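Local coordinates for malonyl CoA-acyl carrier protein transacylase (Bartonella henselae, PDB 3QAT) that probably transfers the malonyl group from malonyl-CoA to the acyl carrier protein, forming the malonyl-ACP that donates two-carbon units in fatty acid biosynthesis, at residues A65-R78 against L99-L113. Residues are numbered along the deposited sequence; the frame is centred on the assembly and turned at random.
Sequences AQPALMAVSMAVIR and LGEYSALCAAGTFSL
Leu99 presses into the flank of helix 65-78 from just past Ser98 of the GxSxG sequence, a pattern consistent with the nucleophile elbow of the acyltransferase fold. Helix 100-107, which follows, packs on helix 65-78 at a crossing angle of -36°. The CG of Leu99 stands between its backbone N and carbonyl carbon (chi1 77°), a setting that spreads the two methyls over helix 65-78: CD2 lies 3.8 Å from Gln66 CA, while CD1 meets Leu69 CB at 3.9 Å. The amide of Gln66 is held by hydrogen bonds from NE2 to Thr62 OG1 and from Arg123 NH1 to OE1, and its OE1 lies against Leu99 CB.

One turn further along, the helices come closest at Met70 and Ser103, whose CA atoms are 5.1 Å apart. A water bridges the two helices there by hydrogen bonds, lying 2.8 Å from Ser103 OG and donating to Ser73 OG, which also bonds to the backbone O of Ile281.

Leu113 returns to the same helix after a Schellman turn at Gly109 has ended helix 100-107. Its CD1 meets Met70 SD at 3.6 Å and also touches CB and CG of Met74, whose side chain runs past Leu113 in the opposite direction. Met70 reaches Leu113 because its CG is anti to the backbone N (chi1 179°) and the chain then bends at chi2 and chi3. Met74 is a knob in a hole formed by Ser103, Cys106, Ala107 and Leu113, with its SD 3.7 Å from Cys106 SG and 3.6 Å from Ala107 N.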
loop_
_atom_site.group_PDB
_atom_site.type_symbol
_atom_site.label_atom_id
_atom_site.label_comp_id
_atom_site.label_asym_id
_atom_site.label_seq_id
_atom_site.Cartn_x
_atom_site.Cartn_y
_atom_site.Cartn_z
ATOM N N ALA A 65 -11.605 -1.609 0.965
ATOM C CA ALA A 65 -10.562 -1.077 0.102
ATOM C C ALA A 65 -9.328 -1.982 0.067
ATOM O O ALA A 65 -8.676 -2.093 -0.958
ATOM C CB ALA A 65 -10.163 0.328 0.570
ATOM N N GLN A 66 -8.994 -2.616 1.196
ATOM C CA GLN A 66 -7.749 -3.415 1.209
ATOM C C GLN A 66 -7.857 -4.665 0.293
ATOM O O GLN A 66 -7.052 -4.790 -0.619
ATOM C CB GLN A 66 -7.320 -3.789 2.635
ATOM C CG GLN A 66 -6.984 -2.556 3.481
ATOM C CD GLN A 66 -6.221 -2.920 4.755
ATOM O OE1 GLN A 66 -5.359 -3.815 4.749
ATOM N NE2 GLN A 66 -6.513 -2.209 5.858
ATOM N N PRO A 67 -8.854 -5.560 0.518
ATOM C CA PRO A 67 -8.916 -6.683 -0.423
ATOM C C PRO A 67 -9.260 -6.215 -1.840
ATOM O O PRO A 67 -8.778 -6.824 -2.821
ATOM C CB PRO A 67 -10.014 -7.611 0.157
ATOM C CG PRO A 67 -10.853 -6.684 1.084
ATOM C CD PRO A 67 -9.820 -5.707 1.641
ATOM N N ALA A 68 -10.052 -5.132 -1.973
ATOM C CA ALA A 68 -10.411 -4.656 -3.343
ATOM C C ALA A 68 -9.214 -4.169 -4.156
ATOM O O ALA A 68 -9.074 -4.510 -5.330
ATOM C CB ALA A 68 -11.452 -3.539 -3.284
ATOM N N LEU A 69 -8.355 -3.366 -3.536
ATOM C CA LEU A 69 -7.175 -2.860 -4.250
ATOM C C LEU A 69 -6.242 -4.005 -4.618
ATOM O O LEU A 69 -5.652 -4.002 -5.718
ATOM C CB LEU A 69 -6.435 -1.795 -3.417
ATOM C CG LEU A 69 -7.089 -0.396 -3.555
ATOM C CD1 LEU A 69 -6.609 0.537 -2.433
ATOM C CD2 LEU A 69 -6.758 0.203 -4.927
ATOM N N MET A 70 -6.090 -4.981 -3.709
ATOM C CA MET A 70 -5.256 -6.137 -4.013
ATOM C C MET A 70 -5.835 -6.893 -5.215
ATOM O O MET A 70 -5.089 -7.291 -6.109
ATOM C CB MET A 70 -5.136 -7.054 -2.780
ATOM C CG MET A 70 -4.280 -8.334 -2.977
ATOM S SD MET A 70 -5.249 -9.686 -3.727
ATOM C CE MET A 70 -6.493 -9.980 -2.472
ATOM N N ALA A 71 -7.164 -7.043 -5.259
ATOM C CA ALA A 71 -7.806 -7.777 -6.381
ATOM C C ALA A 71 -7.475 -7.088 -7.713
ATOM O O ALA A 71 -7.145 -7.758 -8.680
ATOM C CB ALA A 71 -9.312 -7.838 -6.195
ATOM N N VAL A 72 -7.577 -5.759 -7.762
ATOM C CA VAL A 72 -7.269 -5.054 -9.006
ATOM C C VAL A 72 -5.812 -5.310 -9.394
ATOM O O VAL A 72 -5.525 -5.624 -10.552
ATOM C CB VAL A 72 -7.536 -3.554 -8.885
ATOM C CG1 VAL A 72 -7.109 -2.815 -10.175
ATOM C CG2 VAL A 72 -9.027 -3.325 -8.591
ATOM N N SER A 73 -4.891 -5.199 -8.434
ATOM C CA SER A 73 -3.480 -5.446 -8.726
ATOM C C SER A 73 -3.244 -6.868 -9.237
ATOM O O SER A 73 -2.538 -7.083 -10.236
ATOM C CB SER A 73 -2.593 -5.185 -7.501
ATOM O OG SER A 73 -2.462 -3.804 -7.227
ATOM N N MET A 74 -3.848 -7.830 -8.553
ATOM C CA MET A 74 -3.654 -9.250 -8.957
ATOM C C MET A 74 -4.327 -9.573 -10.291
ATOM O O MET A 74 -3.818 -10.397 -11.049
ATOM C CB MET A 74 -4.116 -10.201 -7.847
ATOM C CG MET A 74 -3.105 -10.273 -6.693
ATOM S SD MET A 74 -1.407 -10.715 -7.203
ATOM C CE MET A 74 -1.677 -12.273 -8.055
ATOM N N ALA A 75 -5.441 -8.903 -10.611
ATOM C CA ALA A 75 -6.039 -9.071 -11.956
ATOM C C ALA A 75 -5.024 -8.621 -13.026
ATOM O O ALA A 75 -4.803 -9.329 -14.020
ATOM C CB ALA A 75 -7.333 -8.257 -12.089
ATOM N N VAL A 76 -4.398 -7.466 -12.825
ATOM C CA VAL A 76 -3.346 -7.017 -13.753
ATOM C C VAL A 76 -2.201 -8.042 -13.844
ATOM O O VAL A 76 -1.779 -8.400 -14.966
ATOM C CB VAL A 76 -2.809 -5.634 -13.375
ATOM C CG1 VAL A 76 -1.577 -5.273 -14.247
ATOM C CG2 VAL A 76 -3.902 -4.596 -13.535
ATOM N N ILE A 77 -1.717 -8.537 -12.699
ATOM C CA ILE A 77 -0.628 -9.528 -12.703
ATOM C C ILE A 77 -1.028 -10.768 -13.510
ATOM O O ILE A 77 -0.238 -11.279 -14.331
ATOM C CB ILE A 77 -0.175 -9.934 -11.266
ATOM C CG1 ILE A 77 0.487 -8.748 -10.522
ATOM C CG2 ILE A 77 0.761 -11.195 -11.300
ATOM C CD1 ILE A 77 1.877 -8.283 -11.102
ATOM N N ARG A 78 -2.241 -11.271 -13.264
ATOM C CA ARG A 78 -2.641 -12.509 -13.936
ATOM C C ARG A 78 -2.784 -12.331 -15.433
ATOM O O ARG A 78 -2.416 -13.239 -16.197
ATOM C CB ARG A 78 -3.929 -13.081 -13.353
ATOM C CG ARG A 78 -3.758 -13.512 -11.936
ATOM C CD ARG A 78 -3.216 -14.910 -11.865
ATOM N NE ARG A 78 -3.162 -15.361 -10.473
ATOM C CZ ARG A 78 -4.189 -15.921 -9.818
ATOM N NH1 ARG A 78 -5.377 -16.070 -10.388
ATOM N NH2 ARG A 78 -4.024 -16.312 -8.578
ATOM N N LEU A 99 -1.064 -1.811 2.519
ATOM C CA LEU A 99 -1.795 -2.989 2.065
ATOM C C LEU A 99 -1.104 -3.574 0.807
ATOM O O LEU A 99 -1.164 -4.774 0.539
ATOM C CB LEU A 99 -3.266 -2.648 1.781
ATOM C CG LEU A 99 -3.567 -1.919 0.468
ATOM C CD1 LEU A 99 -3.759 -2.821 -0.741
ATOM C CD2 LEU A 99 -4.835 -1.062 0.673
ATOM N N GLY A 100 -0.463 -2.698 0.028
ATOM C CA GLY A 100 0.227 -3.116 -1.194
ATOM C C GLY A 100 1.363 -4.120 -0.953
ATOM O O GLY A 100 1.759 -4.804 -1.884
ATOM N N GLU A 101 1.886 -4.208 0.278
ATOM C CA GLU A 101 2.891 -5.253 0.573
ATOM C C GLU A 101 2.283 -6.653 0.387
ATOM O O GLU A 101 2.969 -7.580 -0.070
ATOM C CB GLU A 101 3.436 -5.124 1.995
ATOM C CG GLU A 101 4.055 -3.779 2.306
ATOM C CD GLU A 101 5.166 -3.885 3.359
ATOM O OE1 GLU A 101 4.881 -4.058 4.591
ATOM O OE2 GLU A 101 6.316 -3.792 2.943
ATOM N N TYR A 102 0.998 -6.802 0.720
ATOM C CA TYR A 102 0.303 -8.061 0.549
ATOM C C TYR A 102 0.066 -8.370 -0.909
ATOM O O TYR A 102 0.260 -9.498 -1.344
ATOM C CB TYR A 102 -1.022 -8.108 1.347
ATOM C CG TYR A 102 -0.809 -7.984 2.839
ATOM C CD1 TYR A 102 -0.820 -9.125 3.672
ATOM C CD2 TYR A 102 -0.533 -6.740 3.419
ATOM C CE1 TYR A 102 -0.573 -9.035 5.040
ATOM C CE2 TYR A 102 -0.296 -6.634 4.815
ATOM C CZ TYR A 102 -0.309 -7.794 5.600
ATOM O OH TYR A 102 -0.074 -7.711 6.953
ATOM N N SER A 103 -0.326 -7.348 -1.682
ATOM C CA SER A 103 -0.444 -7.543 -3.130
ATOM C C SER A 103 0.884 -7.981 -3.746
ATOM O O SER A 103 0.920 -8.883 -4.570
ATOM C CB SER A 103 -0.887 -6.247 -3.798
ATOM O OG SER A 103 -2.042 -5.740 -3.126
ATOM N N ALA A 104 1.954 -7.332 -3.317
ATOM C CA ALA A 104 3.317 -7.639 -3.791
ATOM C C ALA A 104 3.698 -9.088 -3.456
ATOM O O ALA A 104 4.224 -9.823 -4.303
ATOM C CB ALA A 104 4.275 -6.663 -3.159
ATOM N N LEU A 105 3.409 -9.502 -2.229
ATOM C CA LEU A 105 3.721 -10.864 -1.806
ATOM C C LEU A 105 2.875 -11.898 -2.547
ATOM O O LEU A 105 3.371 -12.957 -2.883
ATOM C CB LEU A 105 3.622 -11.005 -0.281
ATOM C CG LEU A 105 4.720 -10.275 0.518
ATOM C CD1 LEU A 105 4.392 -10.200 2.005
ATOM C CD2 LEU A 105 6.112 -10.966 0.318
ATOM N N CYS A 106 1.604 -11.594 -2.823
ATOM C CA CYS A 106 0.806 -12.505 -3.613
ATOM C C CYS A 106 1.383 -12.620 -5.045
ATOM O O CYS A 106 1.480 -13.719 -5.615
ATOM C CB CYS A 106 -0.665 -12.025 -3.609
ATOM S SG CYS A 106 -1.797 -13.180 -4.453
ATOM N N ALA A 107 1.783 -11.487 -5.614
ATOM C CA ALA A 107 2.326 -11.487 -6.979
ATOM C C ALA A 107 3.634 -12.275 -7.026
ATOM O O ALA A 107 3.952 -12.895 -8.046
ATOM C CB ALA A 107 2.565 -10.066 -7.445
ATOM N N ALA A 108 4.360 -12.263 -5.915
ATOM C CA ALA A 108 5.637 -12.992 -5.819
ATOM C C ALA A 108 5.454 -14.435 -5.302
ATOM O O ALA A 108 6.441 -15.155 -5.051
ATOM C CB ALA A 108 6.623 -12.185 -4.949
ATOM N N GLY A 109 4.196 -14.873 -5.176
ATOM C CA GLY A 109 3.882 -16.250 -4.805
ATOM C C GLY A 109 3.962 -16.644 -3.340
ATOM O O GLY A 109 3.869 -17.831 -3.028
ATOM N N THR A 110 4.121 -15.675 -2.439
ATOM C CA THR A 110 4.289 -15.985 -1.009
ATOM C C THR A 110 3.001 -16.474 -0.371
ATOM O O THR A 110 3.035 -17.379 0.474
ATOM C CB THR A 110 4.850 -14.748 -0.256
ATOM O OG1 THR A 110 6.243 -14.627 -0.575
ATOM C CG2 THR A 110 4.713 -14.834 1.297
ATOM N N PHE A 111 1.890 -15.831 -0.735
ATOM C CA PHE A 111 0.565 -16.259 -0.298
ATOM C C PHE A 111 -0.320 -16.549 -1.509
ATOM O O PHE A 111 -0.170 -15.938 -2.580
ATOM C CB PHE A 111 -0.175 -15.143 0.456
ATOM C CG PHE A 111 0.579 -14.526 1.598
ATOM C CD1 PHE A 111 1.013 -15.301 2.681
ATOM C CD2 PHE A 111 0.819 -13.147 1.597
ATOM C CE1 PHE A 111 1.681 -14.712 3.764
ATOM C CE2 PHE A 111 1.485 -12.537 2.668
ATOM C CZ PHE A 111 1.911 -13.328 3.759
ATOM N N SER A 112 -1.272 -17.462 -1.332
ATOM C CA SER A 112 -2.288 -17.696 -2.362
ATOM C C SER A 112 -3.212 -16.485 -2.460
ATOM O O SER A 112 -3.314 -15.691 -1.520
ATOM C CB SER A 112 -3.150 -18.927 -2.068
ATOM O OG SER A 112 -4.026 -18.731 -0.936
ATOM N N LEU A 113 -3.924 -16.396 -3.573
ATOM C CA LEU A 113 -4.905 -15.315 -3.727
ATOM C C LEU A 113 -6.023 -15.371 -2.677
ATOM O O LEU A 113 -6.393 -14.347 -2.093
ATOM C CB LEU A 113 -5.494 -15.341 -5.140
ATOM C CG LEU A 113 -6.563 -14.251 -5.412
ATOM C CD1 LEU A 113 -6.012 -12.813 -5.299
ATOM C CD2 LEU A 113 -7.139 -14.441 -6.789
HETATM O O HOH W 1 -2.132 -3.226 -4.248
#